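Side-chain contact in sugar ABC transporter substrate-binding protein (Treponema pallidum subsp. pallidum, PDB 5U2P), which probably binds a small solute, perhaps a sugar, in the periplasm for delivery to an ABC importer: residues 207-212 with 216-221. Residues are numbered along the deposited sequence; the frame is centred on the assembly and turned at random.
Sequences RDLVKR and DSIDWT
At the C-terminal end of helix 191-214, Arg212 meets Ser217 and Ile218 as the chain turns out of the helix in a Schellman-like manner. The backbone evidence is a left-handed Asp216 (phi 68°) followed by two N-H groups that converge on Arg212 O. Ser217 N reaches this carbonyl at 3.2 Å in a weak, bent bond of the six-to-one kind, and Ile218 N donates a second hydrogen bond to Arg212 O at 3.1 Å. The latter donor stands above the carbonyl plane, 52° out of it.

Side chains close the same junction. Arg212 CB lies 3.4 Å from Ser217 OG, a hydroxyl whose hydrogen bond goes to Asp215. Beyond CB, the arginine chain passes Ile218 at about a right angle, and its CG is 3.9 Å from Ile218 CB. With CG set between the backbone N and the carbonyl carbon (chi1 64°) and the chain extended on to NE, the aliphatic part crosses the isoleucine while the guanidinium lies with one face near Leu209 CA. Glu223 forms a salt bridge with NE, which should help to fix the charged end.

Deeper in, Leu209 CD1 touches Ile218 CD1 at 3.7 Å, and Ile218 CD1 sits 3.5 Å above the plane of the Trp220 ring, over its centre. Seen from this isoleucine methyl, the leucine methyl and the indole lie about a right angle apart, and Leu209 CD1 itself reaches Trp220 CH2 at 4.4 Å. Phe395 meets that indole edge-to-face and helix 406-417 packs against it through Ala413, linking the turn to the C-terminal part of the fold. Judged from the left-handed Asp216 and the weak six-to-one bond, the turn resembles a Schellman-type helix C-cap.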
ATOM      1  N   ARG A 207      -8.632   6.168   8.231  1.00 23.73           N
ATOM      2  CA  ARG A 207      -9.320   7.038   7.292  1.00 24.64           C
ATOM      3  C   ARG A 207      -9.754   8.362   7.912  1.00 22.42           C
ATOM      4  O   ARG A 207      -9.591   9.428   7.309  1.00 27.87           O
ATOM      5  CB  ARG A 207     -10.544   6.337   6.725  1.00 30.04           C
ATOM      6  CG  ARG A 207     -10.184   5.298   5.713  1.00 27.55           C
ATOM      7  CD  ARG A 207     -11.396   4.573   5.173  1.00 27.06           C
ATOM      8  NE  ARG A 207     -11.004   3.627   4.124  1.00 28.88           N
ATOM      9  CZ  ARG A 207     -11.753   2.604   3.727  1.00 30.84           C
ATOM     10  NH1 ARG A 207     -12.934   2.398   4.298  1.00 32.12           N
ATOM     11  NH2 ARG A 207     -11.320   1.790   2.766  1.00 26.37           N
ATOM     12  N   ASP A 208     -10.350   8.298   9.101  1.00 28.16           N
ATOM     13  CA  ASP A 208     -10.782   9.510   9.778  1.00 24.25           C
ATOM     14  C   ASP A 208      -9.618  10.439  10.097  1.00 25.12           C
ATOM     15  O   ASP A 208      -9.754  11.659  10.024  1.00 28.43           O
ATOM     16  CB  ASP A 208     -11.526   9.183  11.074  1.00 29.37           C
ATOM     17  CG  ASP A 208     -12.896   8.587  10.827  1.00 34.01           C
ATOM     18  OD1 ASP A 208     -13.303   8.516   9.649  1.00 28.87           O
ATOM     19  OD2 ASP A 208     -13.562   8.202  11.813  1.00 31.86           O
ATOM     20  N   LEU A 209      -8.483   9.864  10.478  1.00 25.31           N
ATOM     21  CA  LEU A 209      -7.311  10.669  10.792  1.00 23.37           C
ATOM     22  C   LEU A 209      -6.871  11.462   9.561  1.00 27.21           C
ATOM     23  O   LEU A 209      -6.561  12.644   9.667  1.00 25.54           O
ATOM     24  CB  LEU A 209      -6.168   9.791  11.305  1.00 25.30           C
ATOM     25  CG  LEU A 209      -4.926  10.543  11.783  1.00 26.62           C
ATOM     26  CD1 LEU A 209      -5.215  11.340  13.056  1.00 27.76           C
ATOM     27  CD2 LEU A 209      -3.753   9.593  12.002  1.00 26.15           C
ATOM     28  N   VAL A 210      -6.806  10.810   8.404  1.00 29.13           N
ATOM     29  CA  VAL A 210      -6.430  11.510   7.173  1.00 28.07           C
ATOM     30  C   VAL A 210      -7.450  12.612   6.878  1.00 29.35           C
ATOM     31  O   VAL A 210      -7.094  13.732   6.502  1.00 29.80           O
ATOM     32  CB  VAL A 210      -6.321  10.546   5.979  1.00 29.46           C
ATOM     33  CG1 VAL A 210      -6.033  11.310   4.699  1.00 32.00           C
ATOM     34  CG2 VAL A 210      -5.217   9.517   6.243  1.00 23.40           C
ATOM     35  N   LYS A 211      -8.721  12.291   7.079  1.00 28.40           N
ATOM     36  CA  LYS A 211      -9.804  13.233   6.833  1.00 35.90           C
ATOM     37  C   LYS A 211      -9.650  14.493   7.681  1.00 29.69           C
ATOM     38  O   LYS A 211      -9.687  15.617   7.165  1.00 30.71           O
ATOM     39  CB  LYS A 211     -11.152  12.561   7.117  1.00 30.91           C
ATOM     40  CG  LYS A 211     -12.380  13.386   6.724  1.00 37.11           C
ATOM     41  CD  LYS A 211     -12.462  13.547   5.208  1.00 71.84           C
ATOM     42  CE  LYS A 211     -13.828  14.051   4.748  1.00 68.48           C
ATOM     43  NZ  LYS A 211     -14.079  15.461   5.137  1.00 72.42           N
ATOM     44  N   ARG A 212      -9.468  14.316   8.989  1.00 30.32           N
ATOM     45  CA  ARG A 212      -9.444  15.476   9.879  1.00 32.23           C
ATOM     46  C   ARG A 212      -8.100  16.191   9.771  1.00 34.49           C
ATOM     47  O   ARG A 212      -8.024  17.398   9.976  1.00 35.47           O
ATOM     48  CB  ARG A 212      -9.766  15.090  11.334  1.00 32.85           C
ATOM     49  CG  ARG A 212      -8.820  14.163  12.075  1.00 43.64           C
ATOM     50  CD  ARG A 212      -9.320  13.988  13.519  1.00 46.07           C
ATOM     51  NE  ARG A 212      -8.611  12.960  14.282  1.00 35.16           N
ATOM     52  CZ  ARG A 212      -8.902  11.660  14.256  1.00 35.12           C
ATOM     53  NH1 ARG A 212      -9.890  11.193  13.490  1.00 34.58           N
ATOM     54  NH2 ARG A 212      -8.200  10.820  14.999  1.00 32.48           N
ATOM     55  N   ASP A 216      -8.166  20.156   8.257  1.00 43.74           N
ATOM     56  CA  ASP A 216      -7.564  21.057   9.235  1.00 43.19           C
ATOM     57  C   ASP A 216      -8.399  21.203  10.509  1.00 46.99           C
ATOM     58  O   ASP A 216      -8.257  22.175  11.248  1.00 46.29           O
ATOM     59  CB  ASP A 216      -7.325  22.430   8.602  1.00 48.55           C
ATOM     60  CG  ASP A 216      -5.898  22.894   8.754  1.00 78.15           C
ATOM     61  OD1 ASP A 216      -5.341  22.753   9.865  1.00 88.85           O
ATOM     62  OD2 ASP A 216      -5.331  23.388   7.756  1.00 80.84           O
ATOM     63  N   SER A 217      -9.238  20.210  10.775  1.00 35.46           N
ATOM     64  CA  SER A 217     -10.044  20.192  11.987  1.00 44.45           C
ATOM     65  C   SER A 217      -9.352  19.453  13.131  1.00 55.92           C
ATOM     66  O   SER A 217      -9.779  19.547  14.282  1.00 44.18           O
ATOM     67  CB  SER A 217     -11.404  19.546  11.706  1.00 47.00           C
ATOM     68  OG  SER A 217     -11.292  18.142  11.519  1.00 37.17           O
ATOM     69  N   ILE A 218      -8.283  18.723  12.818  1.00 41.42           N
ATOM     70  CA  ILE A 218      -7.604  17.900  13.813  1.00 33.56           C
ATOM     71  C   ILE A 218      -7.036  18.749  14.947  1.00 47.39           C
ATOM     72  O   ILE A 218      -6.572  19.865  14.721  1.00 36.36           O
ATOM     73  CB  ILE A 218      -6.468  17.073  13.179  1.00 34.80           C
ATOM     74  CG1 ILE A 218      -5.899  16.067  14.184  1.00 30.83           C
ATOM     75  CG2 ILE A 218      -5.362  17.968  12.628  1.00 34.44           C
ATOM     76  CD1 ILE A 218      -5.085  14.979  13.512  1.00 32.63           C
ATOM     77  N   ASP A 219      -7.113  18.217  16.164  1.00 41.61           N
ATOM     78  CA  ASP A 219      -6.356  18.747  17.298  1.00 43.32           C
ATOM     79  C   ASP A 219      -5.474  17.633  17.864  1.00 31.71           C
ATOM     80  O   ASP A 219      -5.976  16.704  18.512  1.00 35.23           O
ATOM     81  CB  ASP A 219      -7.292  19.304  18.376  1.00 44.90           C
ATOM     82  CG  ASP A 219      -6.542  20.034  19.481  1.00 70.94           C
ATOM     83  OD1 ASP A 219      -5.389  19.649  19.779  1.00 42.33           O
ATOM     84  OD2 ASP A 219      -7.104  20.993  20.053  1.00 78.39           O
ATOM     85  N   TRP A 220      -4.174  17.713  17.591  1.00 39.45           N
ATOM     86  CA  TRP A 220      -3.254  16.632  17.924  1.00 40.83           C
ATOM     87  C   TRP A 220      -3.224  16.306  19.416  1.00 49.65           C
ATOM     88  O   TRP A 220      -2.930  15.168  19.782  1.00 34.92           O
ATOM     89  CB  TRP A 220      -1.837  16.957  17.409  1.00 44.84           C
ATOM     90  CG  TRP A 220      -1.757  16.818  15.895  1.00 43.78           C
ATOM     91  CD1 TRP A 220      -1.801  17.826  14.975  1.00 38.52           C
ATOM     92  CD2 TRP A 220      -1.671  15.599  15.143  1.00 38.90           C
ATOM     93  NE1 TRP A 220      -1.747  17.314  13.702  1.00 36.56           N
ATOM     94  CE2 TRP A 220      -1.660  15.950  13.776  1.00 30.26           C
ATOM     95  CE3 TRP A 220      -1.594  14.248  15.493  1.00 33.49           C
ATOM     96  CZ2 TRP A 220      -1.573  14.999  12.763  1.00 34.59           C
ATOM     97  CZ3 TRP A 220      -1.512  13.305  14.483  1.00 30.76           C
ATOM     98  CH2 TRP A 220      -1.507  13.685  13.137  1.00 31.25           C
ATOM     99  N   THR A 221      -3.546  17.269  20.278  1.00 44.13           N
ATOM    100  CA  THR A 221      -3.483  17.016  21.716  1.00 40.22           C
ATOM    101  C   THR A 221      -4.643  16.149  22.176  1.00 37.09           C
ATOM    102  O   THR A 221      -4.689  15.701  23.322  1.00 45.64           O
ATOM    103  CB  THR A 221      -3.469  18.330  22.524  1.00 56.11           C
ATOM    104  OG1 THR A 221      -4.634  19.101  22.218  1.00 46.73           O
ATOM    105  CG2 THR A 221      -2.222  19.132  22.185  1.00 45.28           C
TER